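Local coordinates for substrate binding periplasmic protein (Ralstonia solanacearum, PDB 3LOP) that binds leucine in the cleft between its two lobes and probably delivers such amino acids to a membrane transporter, as periplasmic binding proteins do, at residues T113-S124 with F332-I343; L250-G258 with F284-A292. One frame throughout, in Å; residues are numbered along the deposited sequence.

Contact 1: residues T113-S124 with F332-I343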
loop_
_atom_site.group_PDB
_atom_site.type_symbol
_atom_site.label_atom_id
_atom_site.label_comp_id
_atom_site.label_asym_id
_atom_site.label_seq_id
_atom_site.Cartn_x
_atom_site.Cartn_y
_atom_site.Cartn_z
ATOM N N THR A 113 -11.080 -7.816 -1.829
ATOM C CA THR A 113 -12.010 -8.451 -0.899
ATOM C C THR A 113 -12.877 -9.510 -1.576
ATOM O O THR A 113 -13.931 -9.880 -1.054
ATOM C CB THR A 113 -12.942 -7.405 -0.244
ATOM O OG1 THR A 113 -13.560 -6.611 -1.266
ATOM C CG2 THR A 113 -12.159 -6.499 0.694
ATOM N N THR A 114 -12.428 -10.014 -2.720
ATOM C CA THR A 114 -13.207 -11.007 -3.459
ATOM C C THR A 114 -12.552 -12.374 -3.654
ATOM O O THR A 114 -13.013 -13.166 -4.477
ATOM C CB THR A 114 -13.585 -10.468 -4.849
ATOM O OG1 THR A 114 -12.402 -10.344 -5.649
ATOM C CG2 THR A 114 -14.252 -9.104 -4.727
ATOM N N ASP A 115 -11.489 -12.659 -2.909
ATOM C CA ASP A 115 -10.809 -13.945 -3.042
ATOM C C ASP A 115 -10.562 -14.562 -1.667
ATOM O O ASP A 115 -9.962 -13.934 -0.795
ATOM C CB ASP A 115 -9.481 -13.759 -3.782
ATOM C CG ASP A 115 -8.856 -15.077 -4.200
ATOM O OD1 ASP A 115 -8.520 -15.894 -3.319
ATOM O OD2 ASP A 115 -8.699 -15.297 -5.420
ATOM N N PRO A 116 -11.002 -15.814 -1.463
ATOM C CA PRO A 116 -10.822 -16.491 -0.174
ATOM C C PRO A 116 -9.392 -16.553 0.359
ATOM O O PRO A 116 -9.186 -16.688 1.566
ATOM C CB PRO A 116 -11.416 -17.879 -0.430
ATOM C CG PRO A 116 -11.156 -18.092 -1.887
ATOM C CD PRO A 116 -11.539 -16.747 -2.470
ATOM N N LEU A 117 -8.407 -16.455 -0.530
ATOM C CA LEU A 117 -7.012 -16.511 -0.106
ATOM C C LEU A 117 -6.329 -15.153 0.016
ATOM O O LEU A 117 -5.151 -15.082 0.367
ATOM C CB LEU A 117 -6.210 -17.414 -1.048
ATOM C CG LEU A 117 -6.475 -18.909 -0.846
ATOM C CD1 LEU A 117 -5.753 -19.725 -1.905
ATOM C CD2 LEU A 117 -6.008 -19.310 0.548
ATOM N N VAL A 118 -7.059 -14.080 -0.272
ATOM C CA VAL A 118 -6.481 -12.744 -0.168
ATOM C C VAL A 118 -7.018 -12.048 1.076
ATOM O O VAL A 118 -8.230 -11.956 1.278
ATOM C CB VAL A 118 -6.788 -11.901 -1.420
ATOM C CG1 VAL A 118 -6.140 -10.535 -1.300
ATOM C CG2 VAL A 118 -6.261 -12.615 -2.660
ATOM N N PHE A 119 -6.100 -11.563 1.909
ATOM C CA PHE A 119 -6.450 -10.898 3.158
ATOM C C PHE A 119 -6.004 -9.440 3.212
ATOM O O PHE A 119 -4.948 -9.120 3.766
ATOM C CB PHE A 119 -5.842 -11.661 4.343
ATOM C CG PHE A 119 -6.376 -13.058 4.503
ATOM C CD1 PHE A 119 -5.923 -14.096 3.693
ATOM C CD2 PHE A 119 -7.350 -13.329 5.460
ATOM C CE1 PHE A 119 -6.435 -15.385 3.836
ATOM C CE2 PHE A 119 -7.869 -14.613 5.612
ATOM C CZ PHE A 119 -7.413 -15.642 4.799
ATOM N N PRO A 120 -6.807 -8.533 2.633
ATOM C CA PRO A 120 -6.457 -7.112 2.643
ATOM C C PRO A 120 -6.507 -6.565 4.063
ATOM O O PRO A 120 -7.422 -6.882 4.828
ATOM C CB PRO A 120 -7.524 -6.490 1.744
ATOM C CG PRO A 120 -8.717 -7.380 1.974
ATOM C CD PRO A 120 -8.095 -8.760 1.953
ATOM N N ILE A 121 -5.524 -5.745 4.413
ATOM C CA ILE A 121 -5.478 -5.158 5.743
ATOM C C ILE A 121 -5.938 -3.703 5.737
ATOM O O ILE A 121 -6.928 -3.353 6.375
ATOM C CB ILE A 121 -4.051 -5.228 6.332
ATOM C CG1 ILE A 121 -3.670 -6.688 6.596
ATOM C CG2 ILE A 121 -3.966 -4.403 7.613
ATOM C CD1 ILE A 121 -2.239 -6.878 7.088
ATOM N N LYS A 122 -5.234 -2.860 4.993
ATOM C CA LYS A 122 -5.567 -1.442 4.967
ATOM C C LYS A 122 -6.907 -1.078 4.337
ATOM O O LYS A 122 -7.426 -1.793 3.472
ATOM C CB LYS A 122 -4.444 -0.657 4.285
ATOM C CG LYS A 122 -4.295 -0.895 2.797
ATOM C CD LYS A 122 -2.888 -0.505 2.352
ATOM C CE LYS A 122 -2.723 -0.553 0.842
ATOM N NZ LYS A 122 -3.205 0.702 0.196
ATOM N N ALA A 123 -7.467 0.037 4.802
ATOM C CA ALA A 123 -8.726 0.545 4.274
ATOM C C ALA A 123 -8.532 0.658 2.765
ATOM O O ALA A 123 -7.430 0.954 2.298
ATOM C CB ALA A 123 -9.040 1.907 4.883
ATOM N N SER A 124 -9.607 0.429 2.017
ATOM C CA SER A 124 -9.578 0.425 0.553
ATOM C C SER A 124 -9.426 1.766 -0.157
ATOM O O SER A 124 -9.601 2.829 0.435
ATOM C CB SER A 124 -10.850 -0.235 0.033
ATOM O OG SER A 124 -11.951 0.652 0.171
ATOM N N PHE A 332 -10.435 -10.238 10.327
ATOM C CA PHE A 332 -10.611 -10.952 9.065
ATOM C C PHE A 332 -11.834 -11.862 9.060
ATOM O O PHE A 332 -12.039 -12.609 8.105
ATOM C CB PHE A 332 -9.380 -11.811 8.738
ATOM C CG PHE A 332 -8.147 -11.024 8.379
ATOM C CD1 PHE A 332 -8.212 -9.945 7.498
ATOM C CD2 PHE A 332 -6.905 -11.412 8.869
ATOM C CE1 PHE A 332 -7.052 -9.268 7.110
ATOM C CE2 PHE A 332 -5.738 -10.743 8.486
ATOM C CZ PHE A 332 -5.815 -9.670 7.604
ATOM N N THR A 333 -12.645 -11.816 10.113
ATOM C CA THR A 333 -13.822 -12.683 10.169
ATOM C C THR A 333 -14.867 -12.326 9.113
ATOM O O THR A 333 -15.645 -13.182 8.689
ATOM C CB THR A 333 -14.475 -12.678 11.573
ATOM O OG1 THR A 333 -14.928 -11.362 11.902
ATOM C CG2 THR A 333 -13.474 -13.149 12.616
ATOM N N ASP A 334 -14.884 -11.063 8.694
ATOM C CA ASP A 334 -15.802 -10.599 7.656
ATOM C C ASP A 334 -14.948 -10.427 6.403
ATOM O O ASP A 334 -14.235 -9.433 6.266
ATOM C CB ASP A 334 -16.425 -9.255 8.044
ATOM C CG ASP A 334 -17.386 -8.731 6.991
ATOM O OD1 ASP A 334 -17.505 -9.370 5.921
ATOM O OD2 ASP A 334 -18.022 -7.683 7.231
ATOM N N ARG A 335 -15.024 -11.393 5.493
ATOM C CA ARG A 335 -14.216 -11.362 4.279
ATOM C C ARG A 335 -14.638 -10.333 3.229
ATOM O O ARG A 335 -13.944 -10.151 2.229
ATOM C CB ARG A 335 -14.181 -12.757 3.638
ATOM C CG ARG A 335 -13.714 -13.891 4.555
ATOM C CD ARG A 335 -12.363 -13.599 5.208
ATOM N NE ARG A 335 -11.291 -13.360 4.243
ATOM C CZ ARG A 335 -10.717 -14.302 3.499
ATOM N NH1 ARG A 335 -11.104 -15.566 3.601
ATOM N NH2 ARG A 335 -9.751 -13.977 2.650
ATOM N N SER A 336 -15.753 -9.645 3.456
ATOM C CA SER A 336 -16.233 -8.662 2.488
ATOM C C SER A 336 -15.615 -7.273 2.633
ATOM O O SER A 336 -15.887 -6.381 1.830
ATOM C CB SER A 336 -17.758 -8.540 2.572
ATOM O OG SER A 336 -18.158 -7.919 3.781
ATOM N N ARG A 337 -14.776 -7.090 3.647
ATOM C CA ARG A 337 -14.145 -5.794 3.879
ATOM C C ARG A 337 -12.696 -5.945 4.320
ATOM O O ARG A 337 -12.255 -7.039 4.662
ATOM C CB ARG A 337 -14.914 -5.031 4.956
ATOM C CG ARG A 337 -15.144 -5.843 6.218
ATOM C CD ARG A 337 -15.827 -5.017 7.295
ATOM N NE ARG A 337 -16.870 -4.159 6.741
ATOM C CZ ARG A 337 -17.761 -3.500 7.472
ATOM N NH1 ARG A 337 -17.746 -3.601 8.795
ATOM N NH2 ARG A 337 -18.664 -2.728 6.881
ATOM N N PRO A 338 -11.928 -4.842 4.297
ATOM C CA PRO A 338 -10.523 -4.905 4.713
ATOM C C PRO A 338 -10.424 -5.229 6.201
ATOM O O PRO A 338 -11.329 -4.913 6.975
ATOM C CB PRO A 338 -10.006 -3.501 4.405
ATOM C CG PRO A 338 -10.869 -3.064 3.252
ATOM C CD PRO A 338 -12.236 -3.538 3.684
ATOM N N GLY A 339 -9.318 -5.855 6.591
ATOM C CA GLY A 339 -9.122 -6.207 7.985
ATOM C C GLY A 339 -9.152 -5.015 8.924
ATOM O O GLY A 339 -9.662 -5.108 10.040
ATOM N N SER A 340 -8.596 -3.894 8.474
ATOM C CA SER A 340 -8.557 -2.679 9.276
ATOM C C SER A 340 -9.619 -1.690 8.834
ATOM O O SER A 340 -9.805 -1.463 7.640
ATOM C CB SER A 340 -7.186 -2.014 9.167
ATOM O OG SER A 340 -7.220 -0.707 9.718
ATOM N N HIS A 341 -10.312 -1.104 9.804
ATOM C CA HIS A 341 -11.343 -0.118 9.507
ATOM C C HIS A 341 -10.809 1.293 9.739
ATOM O O HIS A 341 -11.553 2.269 9.654
ATOM C CB HIS A 341 -12.581 -0.359 10.381
ATOM C CG HIS A 341 -12.296 -0.368 11.850
ATOM N ND1 HIS A 341 -11.665 0.675 12.490
ATOM C CD2 HIS A 341 -12.577 -1.283 12.807
ATOM C CE1 HIS A 341 -11.570 0.403 13.779
ATOM N NE2 HIS A 341 -12.116 -0.778 13.999
ATOM N N TYR A 342 -9.511 1.397 10.016
ATOM C CA TYR A 342 -8.890 2.693 10.270
ATOM C C TYR A 342 -8.619 3.531 9.029
ATOM O O TYR A 342 -8.012 3.068 8.061
ATOM C CB TYR A 342 -7.563 2.521 11.014
ATOM C CG TYR A 342 -6.790 3.816 11.143
ATOM C CD1 TYR A 342 -7.197 4.808 12.036
ATOM C CD2 TYR A 342 -5.687 4.075 10.328
ATOM C CE1 TYR A 342 -6.527 6.026 12.111
ATOM C CE2 TYR A 342 -5.011 5.290 10.393
ATOM C CZ TYR A 342 -5.437 6.260 11.285
ATOM O OH TYR A 342 -4.782 7.467 11.343
ATOM N N ILE A 343 -9.064 4.780 9.072
ATOM C CA ILE A 343 -8.816 5.714 7.987
ATOM C C ILE A 343 -9.101 7.136 8.444
ATOM O O ILE A 343 -10.168 7.436 8.988
ATOM C CB ILE A 343 -9.645 5.394 6.719
ATOM C CG1 ILE A 343 -9.310 6.419 5.632
ATOM C CG2 ILE A 343 -11.136 5.392 7.035
ATOM C CD1 ILE A 343 -9.905 6.102 4.279
HETATM O O HOH W 1 -16.348 -6.687 -0.998
HETATM O O HOH W 2 -6.540 0.928 7.563
#

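Contact 2: residues L250-G258 with F284-A292. With LEU (leucine), chain B.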
loop_
_atom_site.group_PDB
_atom_site.type_symbol
_atom_site.label_atom_id
_atom_site.label_comp_id
_atom_site.label_asym_id
_atom_site.label_seq_id
_atom_site.Cartn_x
_atom_site.Cartn_y
_atom_site.Cartn_z
ATOM N N LEU A 250 -3.907 13.643 1.748
ATOM C CA LEU A 250 -3.897 12.192 1.653
ATOM C C LEU A 250 -4.823 11.557 2.672
ATOM O O LEU A 250 -5.398 12.236 3.525
ATOM C CB LEU A 250 -2.481 11.657 1.880
ATOM C CG LEU A 250 -1.888 11.982 3.256
ATOM C CD1 LEU A 250 -1.138 10.773 3.797
ATOM C CD2 LEU A 250 -0.977 13.193 3.152
ATOM N N ALA A 251 -4.969 10.242 2.567
ATOM C CA ALA A 251 -5.788 9.497 3.505
ATOM C C ALA A 251 -4.854 8.537 4.230
ATOM O O ALA A 251 -4.150 7.750 3.599
ATOM C CB ALA A 251 -6.879 8.725 2.769
ATOM N N LEU A 252 -4.832 8.627 5.553
ATOM C CA LEU A 252 -3.990 7.766 6.371
ATOM C C LEU A 252 -4.704 6.435 6.591
ATOM O O LEU A 252 -5.827 6.414 7.096
ATOM C CB LEU A 252 -3.735 8.431 7.727
ATOM C CG LEU A 252 -3.033 9.792 7.722
ATOM C CD1 LEU A 252 -3.211 10.482 9.072
ATOM C CD2 LEU A 252 -1.570 9.592 7.405
ATOM N N VAL A 253 -4.061 5.334 6.207
ATOM C CA VAL A 253 -4.642 4.004 6.388
ATOM C C VAL A 253 -3.690 3.115 7.192
ATOM O O VAL A 253 -3.945 1.929 7.406
ATOM C CB VAL A 253 -4.962 3.332 5.030
ATOM C CG1 VAL A 253 -5.992 4.162 4.282
ATOM C CG2 VAL A 253 -3.699 3.171 4.201
HETATM N N MSE A 254 -2.594 3.719 7.635
HETATM C CA MSE A 254 -1.573 3.047 8.433
HETATM C C MSE A 254 -1.107 3.999 9.529
HETATM O O MSE A 254 -1.335 5.208 9.445
HETATM C CB MSE A 254 -0.361 2.702 7.565
HETATM C CG MSE A 254 -0.495 1.465 6.698
HETATM SE SE MSE A 254 -0.410 -0.149 7.746
HETATM C CE MSE A 254 -1.902 -1.084 6.959
ATOM N N PRO A 255 -0.466 3.467 10.582
ATOM C CA PRO A 255 0.022 4.340 11.653
ATOM C C PRO A 255 0.954 5.365 10.996
ATOM O O PRO A 255 1.756 5.019 10.127
ATOM C CB PRO A 255 0.766 3.371 12.564
ATOM C CG PRO A 255 -0.055 2.120 12.442
ATOM C CD PRO A 255 -0.326 2.047 10.952
ATOM N N ASN A 256 0.843 6.620 11.414
ATOM C CA ASN A 256 1.637 7.705 10.847
ATOM C C ASN A 256 3.067 7.766 11.375
ATOM O O ASN A 256 3.284 7.985 12.561
ATOM C CB ASN A 256 0.916 9.029 11.126
ATOM C CG ASN A 256 1.638 10.235 10.558
ATOM O OD1 ASN A 256 2.624 10.113 9.836
ATOM N ND2 ASN A 256 1.134 11.421 10.885
ATOM N N PRO A 257 4.064 7.563 10.494
ATOM C CA PRO A 257 5.472 7.607 10.905
ATOM C C PRO A 257 5.802 8.917 11.624
ATOM O O PRO A 257 6.703 8.967 12.463
ATOM C CB PRO A 257 6.222 7.483 9.583
ATOM C CG PRO A 257 5.315 6.644 8.764
ATOM C CD PRO A 257 3.952 7.223 9.063
ATOM N N GLY A 258 5.064 9.972 11.284
ATOM C CA GLY A 258 5.279 11.274 11.893
ATOM C C GLY A 258 4.925 11.337 13.367
ATOM O O GLY A 258 5.432 12.191 14.093
ATOM N N PHE A 284 6.066 5.317 5.374
ATOM C CA PHE A 284 4.728 4.750 5.340
ATOM C C PHE A 284 4.720 3.326 4.786
ATOM O O PHE A 284 4.133 2.432 5.393
ATOM C CB PHE A 284 3.791 5.638 4.513
ATOM C CG PHE A 284 3.036 6.652 5.332
ATOM C CD1 PHE A 284 1.957 6.263 6.123
ATOM C CD2 PHE A 284 3.413 7.992 5.324
ATOM C CE1 PHE A 284 1.260 7.197 6.896
ATOM C CE2 PHE A 284 2.724 8.935 6.091
ATOM C CZ PHE A 284 1.647 8.535 6.878
ATOM N N ARG A 285 5.378 3.101 3.651
ATOM C CA ARG A 285 5.380 1.763 3.071
ATOM C C ARG A 285 6.169 0.760 3.913
ATOM O O ARG A 285 5.837 -0.423 3.932
ATOM C CB ARG A 285 5.907 1.787 1.628
ATOM C CG ARG A 285 5.170 2.756 0.683
ATOM C CD ARG A 285 3.656 2.820 0.919
ATOM N NE ARG A 285 2.927 1.596 0.574
ATOM C CZ ARG A 285 2.567 1.240 -0.659
ATOM N NH1 ARG A 285 2.869 2.005 -1.704
ATOM N NH2 ARG A 285 1.869 0.125 -0.843
ATOM N N ALA A 286 7.199 1.216 4.623
ATOM C CA ALA A 286 7.964 0.299 5.463
ATOM C C ALA A 286 7.083 -0.116 6.640
ATOM O O ALA A 286 7.115 -1.265 7.087
ATOM C CB ALA A 286 9.241 0.972 5.961
ATOM N N VAL A 287 6.293 0.827 7.146
ATOM C CA VAL A 287 5.389 0.524 8.248
ATOM C C VAL A 287 4.332 -0.468 7.769
ATOM O O VAL A 287 3.941 -1.367 8.512
ATOM C CB VAL A 287 4.720 1.810 8.786
ATOM C CG1 VAL A 287 3.558 1.465 9.720
ATOM C CG2 VAL A 287 5.757 2.636 9.539
ATOM N N GLU A 288 3.884 -0.313 6.524
ATOM C CA GLU A 288 2.890 -1.215 5.954
ATOM C C GLU A 288 3.443 -2.645 5.935
ATOM O O GLU A 288 2.737 -3.597 6.256
ATOM C CB GLU A 288 2.525 -0.775 4.530
ATOM C CG GLU A 288 1.333 -1.515 3.940
ATOM C CD GLU A 288 0.958 -1.022 2.549
ATOM O OE1 GLU A 288 1.297 0.133 2.210
ATOM O OE2 GLU A 288 0.312 -1.786 1.802
ATOM N N GLY A 289 4.714 -2.788 5.569
ATOM C CA GLY A 289 5.325 -4.107 5.533
ATOM C C GLY A 289 5.489 -4.688 6.928
ATOM O O GLY A 289 5.290 -5.887 7.145
ATOM N N PHE A 290 5.875 -3.828 7.867
ATOM C CA PHE A 290 6.068 -4.196 9.269
ATOM C C PHE A 290 4.737 -4.710 9.834
ATOM O O PHE A 290 4.675 -5.774 10.463
ATOM C CB PHE A 290 6.529 -2.945 10.033
ATOM C CG PHE A 290 7.037 -3.203 11.429
ATOM C CD1 PHE A 290 8.356 -3.591 11.647
ATOM C CD2 PHE A 290 6.212 -2.994 12.526
ATOM C CE1 PHE A 290 8.847 -3.760 12.949
ATOM C CE2 PHE A 290 6.692 -3.163 13.830
ATOM C CZ PHE A 290 8.010 -3.545 14.040
ATOM N N VAL A 291 3.673 -3.949 9.591
ATOM C CA VAL A 291 2.337 -4.301 10.066
ATOM C C VAL A 291 1.827 -5.604 9.454
ATOM O O VAL A 291 1.275 -6.452 10.155
ATOM C CB VAL A 291 1.336 -3.152 9.771
ATOM C CG1 VAL A 291 -0.095 -3.619 9.987
ATOM C CG2 VAL A 291 1.629 -1.969 10.688
ATOM N N ALA A 292 2.009 -5.766 8.148
ATOM C CA ALA A 292 1.554 -6.983 7.486
ATOM C C ALA A 292 2.275 -8.190 8.073
ATOM O O ALA A 292 1.658 -9.221 8.358
ATOM C CB ALA A 292 1.806 -6.893 5.989
HETATM N N LEU B . 0.340 -1.531 -5.150
HETATM C CA LEU B . 0.777 -0.339 -5.930
HETATM C C LEU B . 1.623 0.570 -5.060
HETATM O O LEU B . 2.382 1.372 -5.638
HETATM C CB LEU B . -0.445 0.416 -6.420
HETATM C CG LEU B . -1.374 -0.623 -7.037
HETATM C CD1 LEU B . -2.770 -0.325 -6.716
HETATM C CD2 LEU B . -1.163 -0.686 -8.497
HETATM O OXT LEU B . 1.509 0.468 -3.817
#

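Contact 1: residues T113-S124 with F332-I343
Strand 118-119, at one edge of a parallel five-stranded sheet, and the chain that leaves it toward the second lobe of this periplasmic binding protein are clasped here by the long loop 332-343. The guanidinium of Arg335 lies flat on one face of the Phe119 ring, planes 5° apart, a stacked cation-pi pair with Arg335 CZ 4.0 Å from the centroid of the Phe119 ring. Bends at chi2 and chi3 (-53° and -58°) fold the arginine back over the ring. In the guanidinium plane, Arg335 NH1 gives a hydrogen bond to Pro116 O at 3.0 Å. Arg335 NH2 reaches Val118 O at 2.9 Å from above the carbonyl plane and adds a weak bond to Pro116 O. The Asp115-Val118 turn is thereby gripped through two of its carbonyls, and ring and bonds together fix how the guanidinium is rotated. Phe119 also turns its edge to the face of Phe332, a T-shaped pair with centroids 5.2 Å apart, and its CB sits over that same ring. Pro120 O lies in plane at the edge of Phe332, where Ile121 CG1 packs on Phe332 CZ at 3.8 Å. Farther along, backbone takes over: Gly339 N donates to Pro120 O (2.8 Å, nearly straight), and Ser340 N to Ile121 O (2.7 Å) in the carbonyl plane. Pro338 CB rests 3.2 Å from Lys122 O. One water joins Ala123 N, Ser340 OG and Tyr342 O; another bridges Thr113 OG1, which is also hydrogen-bonded to Ser110 O, and Ser336 O. Helix 309-317 packs against Phe119 and Phe332, helix 284-303 against Ile121 and Phe332, and helix 125-138 lies against Pro338 and Ile343, while strand 118-119 pairs with 102-103 in the sheet.

Contact 2: residues L250-G258 with F284-A292
Phe284, in the first turn of helix 284-303, takes Pro257 squarely on one face of its ring: Pro257 CD stands 3.4 Å from the centroid, 11° off the normal, a close CH-pi contact. Leu252 CD2 reaches the ring's far end, 3.4 Å from Phe284 CZ, and Asn256 OD1 lies 3.5 Å from that same CZ. This oxygen also accepts from Gly258 N, forming an Asx turn around Pro257, while Asn256 ND2 is bound by Val354 O. Pro257 CG also meets Val287 CG2, one turn on, at 4.1 Å. Strand 249-252 and the segment after it run from an antiparallel sheet across the helix whose start carries the ligand arginine, probably one of the crossovers that link the two lobes, as in other periplasmic binding proteins. Selenomethionine Met254 is the other large partner. Bent at chi2 and chi3, Met254 brings its SE beside Glu288 CA and, tip to tip, 4.0 Å from Val291 CG2. From another side of the helix Arg285 serves the pocket: Arg285 NH1 and NH2 both donate to OXT of the bound leucine, at 2.9 and 3.0 Å, while Glu288 OE1 accepts from Arg285 NE in a salt bridge that probably steadies the guanidinium.

Overall arrangement
Contact 2 is buried near the middle of the chain, whereas contact 1 lies farther out and is only partly buried, with Ser336 and Arg337 at the surface. Their chemistry follows: contact 1 mixes hydrogen bonds, a stacked arginine and bridging waters, while contact 2 has no hydrogen bond between its segments and relies on apolar packing. Helix 284-303 serves both, carrying Phe284 and Met254's partners in contact 2 and lending Val295 to Ile121 and Phe332. The two also touch directly, Lys122 beside Met254 and Glu288, and Tyr342 and Ile343 against Leu252. Both reach ligand sites: Lys122 belongs to the magnesium site, Arg285 to the leucine pocket.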